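PDB 6MN3: aminoglycoside N(3)-acetyltransferase, AAC(3)-IVa from Escherichia coli, which catalyses transfer of an acetyl group from acetyl-CoA to the 3-amino group of 2-deoxystreptamine antibiotics, and so probably confers resistance to gentamicin, kanamycin, tobramycin, neomycin and apramycin. Local coordinates for residues A[152-162]-A[223-234]; A[111-119]-A[131-139]. All blocks are in the same frame, centred on the assembly; numbering follows the deposited sequence.

Contact 1. Residues A[152-162]-A[223-234]; sequences NTTLHLAELMA and SRDIVATALGQL
Ala158 and Ala230 meet methyl to methyl, CB to CB at 3.6 Å, where helices 154-161 and 223-234 cross at -46° with their axes 8.8 Å apart. The small side chains let the backbones close in, and Ala158 CA comes within 5.2 Å of Val227 CA. Toward the N-terminal ends the packing is tight and buried. Ile226 sends its CG2 branch, anti to the backbone N, against Leu155 CD2, which it crosses at about a right angle, while its CD1 lies 3.4 Å from Asn152 ND2, an amide nitrogen already bonded to His149. Thr154 splits its roles: CG2 packs on Val227 CG2 at 3.7 Å, and OG1 and Ser223 OG are bridged by one water, which gives both buried hydroxyls a partner. Toward the other end buried Leu234 packs CD1 against Ala162 CB and reaches Ala158 O at 3.5 Å, and Leu231 CD2 meets the same oxygen. The rim there is looser and partly exposed: Met161, bent at chi3 (65°), curls its SD and CE over Val227 CG1, both 3.9 Å away. On the far side of helix 154-161, His156 ND1 makes a weak bond to Glu159 OE1, and Glu159 OE2 is held by Tyr166 and His190. His156 and Glu159, with Cys192, have the geometry of a possible Cys-His-Glu triad, so this helix pair probably backs the active site of the antibiotic N-acetyltransferase fold.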
loop_
_atom_site.group_PDB
_atom_site.type_symbol
_atom_site.label_atom_id
_atom_site.label_comp_id
_atom_site.label_asym_id
_atom_site.label_seq_id
_atom_site.Cartn_x
_atom_site.Cartn_y
_atom_site.Cartn_z
ATOM N N ASN A 152 -3.554 3.717 -2.116
ATOM C CA ASN A 152 -3.748 2.354 -2.597
ATOM C C ASN A 152 -2.695 2.006 -3.641
ATOM O O ASN A 152 -2.927 2.165 -4.844
ATOM C CB ASN A 152 -5.156 2.184 -3.174
ATOM C CG ASN A 152 -5.522 0.730 -3.409
ATOM O OD1 ASN A 152 -4.674 -0.159 -3.325
ATOM N ND2 ASN A 152 -6.794 0.482 -3.702
ATOM N N THR A 153 -1.539 1.518 -3.182
ATOM C CA THR A 153 -0.417 1.251 -4.075
ATOM C C THR A 153 -0.788 0.263 -5.177
ATOM O O THR A 153 -0.251 0.343 -6.289
ATOM C CB THR A 153 0.772 0.736 -3.259
ATOM O OG1 THR A 153 1.226 1.769 -2.377
ATOM C CG2 THR A 153 1.919 0.318 -4.157
ATOM N N THR A 154 -1.720 -0.656 -4.898
ATOM C CA THR A 154 -2.125 -1.638 -5.900
ATOM C C THR A 154 -2.648 -0.968 -7.168
ATOM O O THR A 154 -2.535 -1.535 -8.262
ATOM C CB THR A 154 -3.175 -2.582 -5.305
ATOM O OG1 THR A 154 -2.613 -3.269 -4.178
ATOM C CG2 THR A 154 -3.637 -3.612 -6.329
ATOM N N LEU A 155 -3.194 0.245 -7.050
ATOM C CA LEU A 155 -3.637 0.971 -8.235
ATOM C C LEU A 155 -2.472 1.302 -9.160
ATOM O O LEU A 155 -2.636 1.304 -10.385
ATOM C CB LEU A 155 -4.375 2.243 -7.825
ATOM C CG LEU A 155 -5.800 2.016 -7.316
ATOM C CD1 LEU A 155 -6.438 3.322 -6.870
ATOM C CD2 LEU A 155 -6.645 1.339 -8.386
ATOM N N HIS A 156 -1.292 1.580 -8.598
ATOM C CA HIS A 156 -0.114 1.803 -9.433
ATOM C C HIS A 156 0.244 0.548 -10.218
ATOM O O HIS A 156 0.699 0.630 -11.365
ATOM C CB HIS A 156 1.066 2.248 -8.571
ATOM C CG HIS A 156 1.051 3.704 -8.229
ATOM N ND1 HIS A 156 1.170 4.693 -9.181
ATOM C CD2 HIS A 156 0.937 4.339 -7.039
ATOM C CE1 HIS A 156 1.127 5.874 -8.592
ATOM N NE2 HIS A 156 0.987 5.687 -7.292
ATOM N N LEU A 157 0.054 -0.625 -9.611
ATOM C CA LEU A 157 0.257 -1.874 -10.334
ATOM C C LEU A 157 -0.723 -1.995 -11.495
ATOM O O LEU A 157 -0.370 -2.499 -12.568
ATOM C CB LEU A 157 0.111 -3.058 -9.376
ATOM C CG LEU A 157 -0.150 -4.448 -9.965
ATOM C CD1 LEU A 157 1.043 -4.932 -10.782
ATOM C CD2 LEU A 157 -0.484 -5.439 -8.861
ATOM N N ALA A 158 -1.957 -1.522 -11.300
ATOM C CA ALA A 158 -2.957 -1.596 -12.358
ATOM C C ALA A 158 -2.571 -0.723 -13.545
ATOM O O ALA A 158 -2.792 -1.105 -14.699
ATOM C CB ALA A 158 -4.326 -1.193 -11.814
ATOM N N GLU A 159 -1.994 0.453 -13.281
ATOM C CA GLU A 159 -1.514 1.298 -14.369
ATOM C C GLU A 159 -0.459 0.577 -15.196
ATOM O O GLU A 159 -0.471 0.645 -16.431
ATOM C CB GLU A 159 -0.938 2.600 -13.815
ATOM C CG GLU A 159 -1.930 3.488 -13.094
ATOM C CD GLU A 159 -1.258 4.686 -12.452
ATOM O OE1 GLU A 159 -0.301 4.483 -11.674
ATOM O OE2 GLU A 159 -1.678 5.827 -12.733
ATOM N N LEU A 160 0.460 -0.121 -14.529
ATOM C CA LEU A 160 1.537 -0.794 -15.246
ATOM C C LEU A 160 1.017 -1.989 -16.034
ATOM O O LEU A 160 1.484 -2.255 -17.147
ATOM C CB LEU A 160 2.626 -1.220 -14.264
ATOM C CG LEU A 160 3.488 -0.056 -13.777
ATOM C CD1 LEU A 160 4.428 -0.500 -12.673
ATOM C CD2 LEU A 160 4.262 0.546 -14.940
ATOM N N MET A 161 0.048 -2.719 -15.478
ATOM C CA MET A 161 -0.545 -3.825 -16.221
ATOM C C MET A 161 -1.360 -3.326 -17.407
ATOM O O MET A 161 -1.469 -4.023 -18.422
ATOM C CB MET A 161 -1.408 -4.680 -15.294
ATOM C CG MET A 161 -0.603 -5.526 -14.325
ATOM S SD MET A 161 -1.623 -6.328 -13.078
ATOM C CE MET A 161 -2.591 -7.442 -14.095
ATOM N N ALA A 162 -1.926 -2.125 -17.305
ATOM C CA ALA A 162 -2.615 -1.506 -18.428
ATOM C C ALA A 162 -1.658 -0.904 -19.446
ATOM O O ALA A 162 -2.122 -0.357 -20.454
ATOM C CB ALA A 162 -3.578 -0.427 -17.926
ATOM N N SER A 223 -7.485 -7.534 -3.496
ATOM C CA SER A 223 -6.490 -7.016 -4.429
ATOM C C SER A 223 -6.881 -7.297 -5.876
ATOM O O SER A 223 -6.677 -6.454 -6.757
ATOM C CB SER A 223 -5.119 -7.613 -4.121
ATOM O OG SER A 223 -4.184 -7.283 -5.132
ATOM N N ARG A 224 -7.448 -8.476 -6.140
ATOM C CA ARG A 224 -7.870 -8.800 -7.499
ATOM C C ARG A 224 -9.002 -7.893 -7.967
ATOM O O ARG A 224 -9.070 -7.552 -9.154
ATOM C CB ARG A 224 -8.292 -10.267 -7.585
ATOM C CG ARG A 224 -7.190 -11.250 -7.224
ATOM C CD ARG A 224 -6.608 -11.912 -8.460
ATOM N NE ARG A 224 -5.661 -12.971 -8.118
ATOM C CZ ARG A 224 -6.008 -14.225 -7.844
ATOM N NH1 ARG A 224 -7.283 -14.586 -7.868
ATOM N NH2 ARG A 224 -5.076 -15.121 -7.544
ATOM N N ASP A 225 -9.894 -7.490 -7.058
ATOM C CA ASP A 225 -10.961 -6.572 -7.441
ATOM C C ASP A 225 -10.418 -5.179 -7.738
ATOM O O ASP A 225 -10.929 -4.494 -8.631
ATOM C CB ASP A 225 -12.022 -6.512 -6.343
ATOM C CG ASP A 225 -12.875 -7.763 -6.289
ATOM O OD1 ASP A 225 -13.007 -8.440 -7.332
ATOM O OD2 ASP A 225 -13.418 -8.069 -5.206
ATOM N N ILE A 226 -9.389 -4.748 -7.006
ATOM C CA ILE A 226 -8.777 -3.446 -7.267
ATOM C C ILE A 226 -8.177 -3.417 -8.667
ATOM O O ILE A 226 -8.359 -2.455 -9.422
ATOM C CB ILE A 226 -7.716 -3.129 -6.199
ATOM C CG1 ILE A 226 -8.361 -2.987 -4.824
ATOM C CG2 ILE A 226 -6.952 -1.865 -6.562
ATOM C CD1 ILE A 226 -7.364 -2.895 -3.702
ATOM N N VAL A 227 -7.452 -4.474 -9.032
ATOM C CA VAL A 227 -6.778 -4.506 -10.325
ATOM C C VAL A 227 -7.793 -4.654 -11.454
ATOM O O VAL A 227 -7.740 -3.930 -12.454
ATOM C CB VAL A 227 -5.730 -5.633 -10.351
ATOM C CG1 VAL A 227 -5.279 -5.918 -11.776
ATOM C CG2 VAL A 227 -4.543 -5.260 -9.479
ATOM N N ALA A 228 -8.737 -5.587 -11.305
ATOM C CA ALA A 228 -9.708 -5.834 -12.368
ATOM C C ALA A 228 -10.571 -4.607 -12.629
ATOM O O ALA A 228 -10.829 -4.256 -13.786
ATOM C CB ALA A 228 -10.581 -7.037 -12.015
ATOM N N THR A 229 -11.030 -3.945 -11.567
ATOM C CA THR A 229 -11.849 -2.750 -11.735
ATOM C C THR A 229 -11.063 -1.641 -12.419
ATOM O O THR A 229 -11.559 -0.995 -13.350
ATOM C CB THR A 229 -12.373 -2.282 -10.377
ATOM O OG1 THR A 229 -13.115 -3.341 -9.762
ATOM C CG2 THR A 229 -13.269 -1.060 -10.534
ATOM N N ALA A 230 -9.823 -1.413 -11.976
ATOM C CA ALA A 230 -9.025 -0.327 -12.534
ATOM C C ALA A 230 -8.637 -0.606 -13.979
ATOM O O ALA A 230 -8.598 0.316 -14.802
ATOM C CB ALA A 230 -7.780 -0.097 -11.679
ATOM N N LEU A 231 -8.347 -1.869 -14.307
ATOM C CA LEU A 231 -7.993 -2.212 -15.682
ATOM C C LEU A 231 -9.136 -1.925 -16.647
ATOM O O LEU A 231 -8.893 -1.581 -17.809
ATOM C CB LEU A 231 -7.580 -3.682 -15.770
ATOM C CG LEU A 231 -6.172 -4.023 -15.273
ATOM C CD1 LEU A 231 -5.857 -5.495 -15.505
ATOM C CD2 LEU A 231 -5.136 -3.136 -15.941
ATOM N N GLY A 232 -10.383 -2.058 -16.191
ATOM C CA GLY A 232 -11.508 -1.712 -17.043
ATOM C C GLY A 232 -11.609 -0.220 -17.292
ATOM O O GLY A 232 -11.885 0.215 -18.414
ATOM N N GLN A 233 -11.385 0.587 -16.251
ATOM C CA GLN A 233 -11.421 2.035 -16.420
ATOM C C GLN A 233 -10.215 2.529 -17.207
ATOM O O GLN A 233 -10.330 3.468 -18.005
ATOM C CB GLN A 233 -11.489 2.720 -15.056
ATOM C CG GLN A 233 -12.751 2.408 -14.268
ATOM C CD GLN A 233 -13.966 3.161 -14.779
ATOM O OE1 GLN A 233 -13.848 4.094 -15.575
ATOM N NE2 GLN A 233 -15.143 2.761 -14.315
ATOM N N LEU A 234 -9.048 1.915 -16.993
ATOM C CA LEU A 234 -7.874 2.278 -17.780
ATOM C C LEU A 234 -8.021 1.839 -19.231
ATOM O O LEU A 234 -7.496 2.501 -20.134
ATOM C CB LEU A 234 -6.613 1.668 -17.167
ATOM C CG LEU A 234 -6.113 2.300 -15.864
ATOM C CD1 LEU A 234 -5.265 1.310 -15.073
ATOM C CD2 LEU A 234 -5.334 3.578 -16.142
HETATM O O HOH W 1 -2.061 -5.959 -4.338
#

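Contact 2. Residues A[111-119]-A[131-139]; sequences PQAEQIISD and PVARVHELD
Ile116 and Pro131 bring their CA atoms to 5.0 Å where helices 113-117 and 131-137 pass at 129°, and Ile116 O rests against the start of the second helix, 3.3 Å from Pro131 CB. Ile116 sits at the centre: CG2 touches Pro131 CB and Val135 CG2, and CG1, beside the backbone N (chi1 -64°), runs to Leu138 CD1 at 3.9 Å. Leu138 comes from the opposite direction to Gln112 and Gln115 and pushes its two methyls against their amide ends, CD1 reaching Gln115 NE2 at 3.4 Å and CD2 meeting Gln112 CD. A weak bond from Gln112 NE2 to Gln115 OE1 ties the two amides together over this leucine. At the other end Arg134 lays CG along Gln115 O, and its guanidinium forms a salt bridge with Asp119. The carboxylate oxygen OD2 lies well out of the guanidinium plane, over one face, where no N-H points at it; the attraction is of charge alone, and the place of OD2 is uncertain. Ser118 OG bonds to Asp119 OD1 nearly along its C-O axis, steadying the acid. Beneath, Ile116 packs on Thr59 and Val61 of strand 59-63, and Ile117 on Phe106 and Ala108 of strand 106-109, while Val132 and Ala133 pack against helix 154-161.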
loop_
_atom_site.group_PDB
_atom_site.type_symbol
_atom_site.label_atom_id
_atom_site.label_comp_id
_atom_site.label_asym_id
_atom_site.label_seq_id
_atom_site.Cartn_x
_atom_site.Cartn_y
_atom_site.Cartn_z
ATOM N N PRO A 111 3.504 -16.927 7.131
ATOM C CA PRO A 111 4.003 -18.049 6.316
ATOM C C PRO A 111 4.240 -17.693 4.860
ATOM O O PRO A 111 4.857 -18.489 4.144
ATOM C CB PRO A 111 2.898 -19.108 6.454
ATOM C CG PRO A 111 2.085 -18.686 7.642
ATOM C CD PRO A 111 2.166 -17.194 7.680
ATOM N N GLN A 112 3.778 -16.530 4.402
ATOM C CA GLN A 112 3.916 -16.117 3.012
ATOM C C GLN A 112 4.858 -14.932 2.839
ATOM O O GLN A 112 4.960 -14.392 1.732
ATOM C CB GLN A 112 2.541 -15.781 2.429
ATOM C CG GLN A 112 2.368 -16.168 0.981
ATOM C CD GLN A 112 2.057 -17.638 0.808
ATOM O OE1 GLN A 112 1.137 -18.165 1.432
ATOM N NE2 GLN A 112 2.826 -18.309 -0.043
ATOM N N ALA A 113 5.551 -14.519 3.905
ATOM C CA ALA A 113 6.375 -13.314 3.848
ATOM C C ALA A 113 7.514 -13.458 2.851
ATOM O O ALA A 113 7.826 -12.516 2.113
ATOM C CB ALA A 113 6.923 -12.993 5.237
ATOM N N GLU A 114 8.149 -14.628 2.819
ATOM C CA GLU A 114 9.271 -14.853 1.916
ATOM C C GLU A 114 8.856 -14.684 0.456
ATOM O O GLU A 114 9.605 -14.119 -0.348
ATOM C CB GLU A 114 9.861 -16.248 2.164
ATOM C CG GLU A 114 8.925 -17.442 1.870
ATOM C CD GLU A 114 7.586 -17.398 2.611
ATOM O OE1 GLU A 114 7.492 -16.725 3.659
ATOM O OE2 GLU A 114 6.616 -18.016 2.121
ATOM N N GLN A 115 7.664 -15.160 0.092
ATOM C CA GLN A 115 7.247 -15.115 -1.307
ATOM C C GLN A 115 6.908 -13.694 -1.741
ATOM O O GLN A 115 7.159 -13.311 -2.889
ATOM C CB GLN A 115 6.055 -16.048 -1.522
ATOM C CG GLN A 115 5.838 -16.470 -2.962
ATOM C CD GLN A 115 4.413 -16.914 -3.212
ATOM O OE1 GLN A 115 3.907 -17.815 -2.541
ATOM N NE2 GLN A 115 3.752 -16.275 -4.170
ATOM N N ILE A 116 6.337 -12.901 -0.834
ATOM C CA ILE A 116 5.974 -11.524 -1.143
ATOM C C ILE A 116 7.190 -10.602 -1.159
ATOM O O ILE A 116 7.173 -9.570 -1.842
ATOM C CB ILE A 116 4.909 -11.063 -0.130
ATOM C CG1 ILE A 116 3.634 -11.893 -0.304
ATOM C CG2 ILE A 116 4.597 -9.578 -0.267
ATOM C CD1 ILE A 116 2.792 -11.997 0.947
ATOM N N ILE A 117 8.266 -10.973 -0.466
ATOM C CA ILE A 117 9.416 -10.094 -0.285
ATOM C C ILE A 117 10.590 -10.438 -1.207
ATOM O O ILE A 117 11.427 -9.562 -1.478
ATOM C CB ILE A 117 9.842 -10.130 1.202
ATOM C CG1 ILE A 117 8.786 -9.437 2.067
ATOM C CG2 ILE A 117 11.209 -9.516 1.435
ATOM C CD1 ILE A 117 8.533 -7.997 1.686
ATOM N N SER A 118 10.630 -11.653 -1.760
ATOM C CA SER A 118 11.849 -12.207 -2.348
ATOM C C SER A 118 12.417 -11.399 -3.515
ATOM O O SER A 118 13.616 -11.512 -3.796
ATOM C CB SER A 118 11.581 -13.635 -2.820
ATOM O OG SER A 118 10.774 -13.641 -3.987
ATOM N N ASP A 119 11.609 -10.593 -4.199
ATOM C CA ASP A 119 12.033 -10.112 -5.508
ATOM C C ASP A 119 13.060 -8.982 -5.407
ATOM O O ASP A 119 13.040 -8.195 -4.458
ATOM C CB ASP A 119 10.830 -9.637 -6.306
ATOM C CG ASP A 119 9.894 -10.768 -6.663
ATOM O OD1 ASP A 119 10.108 -11.899 -6.171
ATOM O OD2 ASP A 119 8.945 -10.530 -7.435
ATOM N N PRO A 131 6.387 -6.633 -4.632
ATOM C CA PRO A 131 5.532 -7.215 -3.583
ATOM C C PRO A 131 4.049 -6.955 -3.780
ATOM O O PRO A 131 3.231 -7.827 -3.459
ATOM C CB PRO A 131 6.055 -6.544 -2.305
ATOM C CG PRO A 131 7.483 -6.277 -2.595
ATOM C CD PRO A 131 7.556 -5.938 -4.061
ATOM N N VAL A 132 3.675 -5.786 -4.307
ATOM C CA VAL A 132 2.263 -5.485 -4.514
ATOM C C VAL A 132 1.645 -6.407 -5.556
ATOM O O VAL A 132 0.426 -6.615 -5.551
ATOM C CB VAL A 132 2.079 -4.002 -4.898
ATOM C CG1 VAL A 132 2.351 -3.783 -6.378
ATOM C CG2 VAL A 132 0.683 -3.527 -4.529
ATOM N N ALA A 133 2.455 -6.980 -6.445
ATOM C CA ALA A 133 1.939 -7.968 -7.384
ATOM C C ALA A 133 1.921 -9.364 -6.780
ATOM O O ALA A 133 1.060 -10.176 -7.135
ATOM C CB ALA A 133 2.768 -7.960 -8.669
ATOM N N ARG A 134 2.854 -9.661 -5.870
ATOM C CA ARG A 134 2.843 -10.955 -5.195
ATOM C C ARG A 134 1.647 -11.087 -4.260
ATOM O O ARG A 134 1.134 -12.193 -4.069
ATOM C CB ARG A 134 4.153 -11.165 -4.437
ATOM C CG ARG A 134 5.390 -11.104 -5.322
ATOM C CD ARG A 134 5.421 -12.266 -6.306
ATOM N NE ARG A 134 5.830 -11.845 -7.644
ATOM C CZ ARG A 134 6.870 -12.346 -8.303
ATOM N NH1 ARG A 134 7.623 -13.285 -7.747
ATOM N NH2 ARG A 134 7.167 -11.897 -9.515
ATOM N N VAL A 135 1.188 -9.979 -3.677
ATOM C CA VAL A 135 -0.059 -10.007 -2.919
ATOM C C VAL A 135 -1.238 -10.271 -3.849
ATOM O O VAL A 135 -2.159 -11.025 -3.512
ATOM C CB VAL A 135 -0.232 -8.690 -2.138
ATOM C CG1 VAL A 135 -1.649 -8.566 -1.591
ATOM C CG2 VAL A 135 0.793 -8.596 -1.012
ATOM N N HIS A 136 -1.217 -9.667 -5.039
ATOM C CA HIS A 136 -2.310 -9.846 -5.988
ATOM C C HIS A 136 -2.403 -11.291 -6.464
ATOM O O HIS A 136 -3.504 -11.840 -6.590
ATOM C CB HIS A 136 -2.125 -8.895 -7.172
ATOM C CG HIS A 136 -3.131 -9.079 -8.265
ATOM N ND1 HIS A 136 -2.911 -9.900 -9.349
ATOM C CD2 HIS A 136 -4.360 -8.539 -8.445
ATOM C CE1 HIS A 136 -3.962 -9.863 -10.148
ATOM N NE2 HIS A 136 -4.855 -9.045 -9.623
ATOM N N GLU A 137 -1.261 -11.928 -6.723
ATOM C CA GLU A 137 -1.288 -13.306 -7.199
ATOM C C GLU A 137 -1.641 -14.296 -6.095
ATOM O O GLU A 137 -2.037 -15.425 -6.399
ATOM C CB GLU A 137 0.056 -13.667 -7.840
ATOM C CG GLU A 137 0.988 -14.490 -6.970
ATOM C CD GLU A 137 2.246 -14.914 -7.709
ATOM O OE1 GLU A 137 2.179 -15.106 -8.943
ATOM O OE2 GLU A 137 3.303 -15.053 -7.058
ATOM N N LEU A 138 -1.519 -13.898 -4.830
ATOM C CA LEU A 138 -1.910 -14.739 -3.708
ATOM C C LEU A 138 -3.316 -14.427 -3.207
ATOM O O LEU A 138 -3.681 -14.857 -2.109
ATOM C CB LEU A 138 -0.899 -14.602 -2.567
ATOM C CG LEU A 138 0.416 -15.360 -2.765
ATOM C CD1 LEU A 138 1.568 -14.620 -2.112
ATOM C CD2 LEU A 138 0.313 -16.775 -2.221
ATOM N N ASP A 139 -4.103 -13.686 -3.991
ATOM C CA ASP A 139 -5.493 -13.362 -3.657
ATOM C C ASP A 139 -5.590 -12.581 -2.349
ATOM O O ASP A 139 -6.501 -12.786 -1.543
ATOM C CB ASP A 139 -6.358 -14.624 -3.607
ATOM C CG ASP A 139 -7.813 -14.342 -3.922
ATOM O OD1 ASP A 139 -8.110 -13.236 -4.417
ATOM O OD2 ASP A 139 -8.660 -15.229 -3.678
#

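Overall arrangement
Contact 1 is the more buried and almost wholly apolar across its interface, with a single water bridging two hydroxyls; contact 2 is only partly buried and rims an isoleucine-leucine centre with amides and a charged pair. Helix 131-137 connects them, since one side faces helix 113-117 and another meets both helices of contact 1: Val132 packs on Thr154, His136 on Ser223, and Arg224 probably donates to the carbonyls of His136 and Glu137. That helix is thus shared by the two contacts, whose centres lie 16 Å apart. Contact 1 packs on Val142 of strand 141-145 and carries the histidine and glutamate of a possible triad, whereas contact 2 lies over another part of the sheet, away from the zinc site.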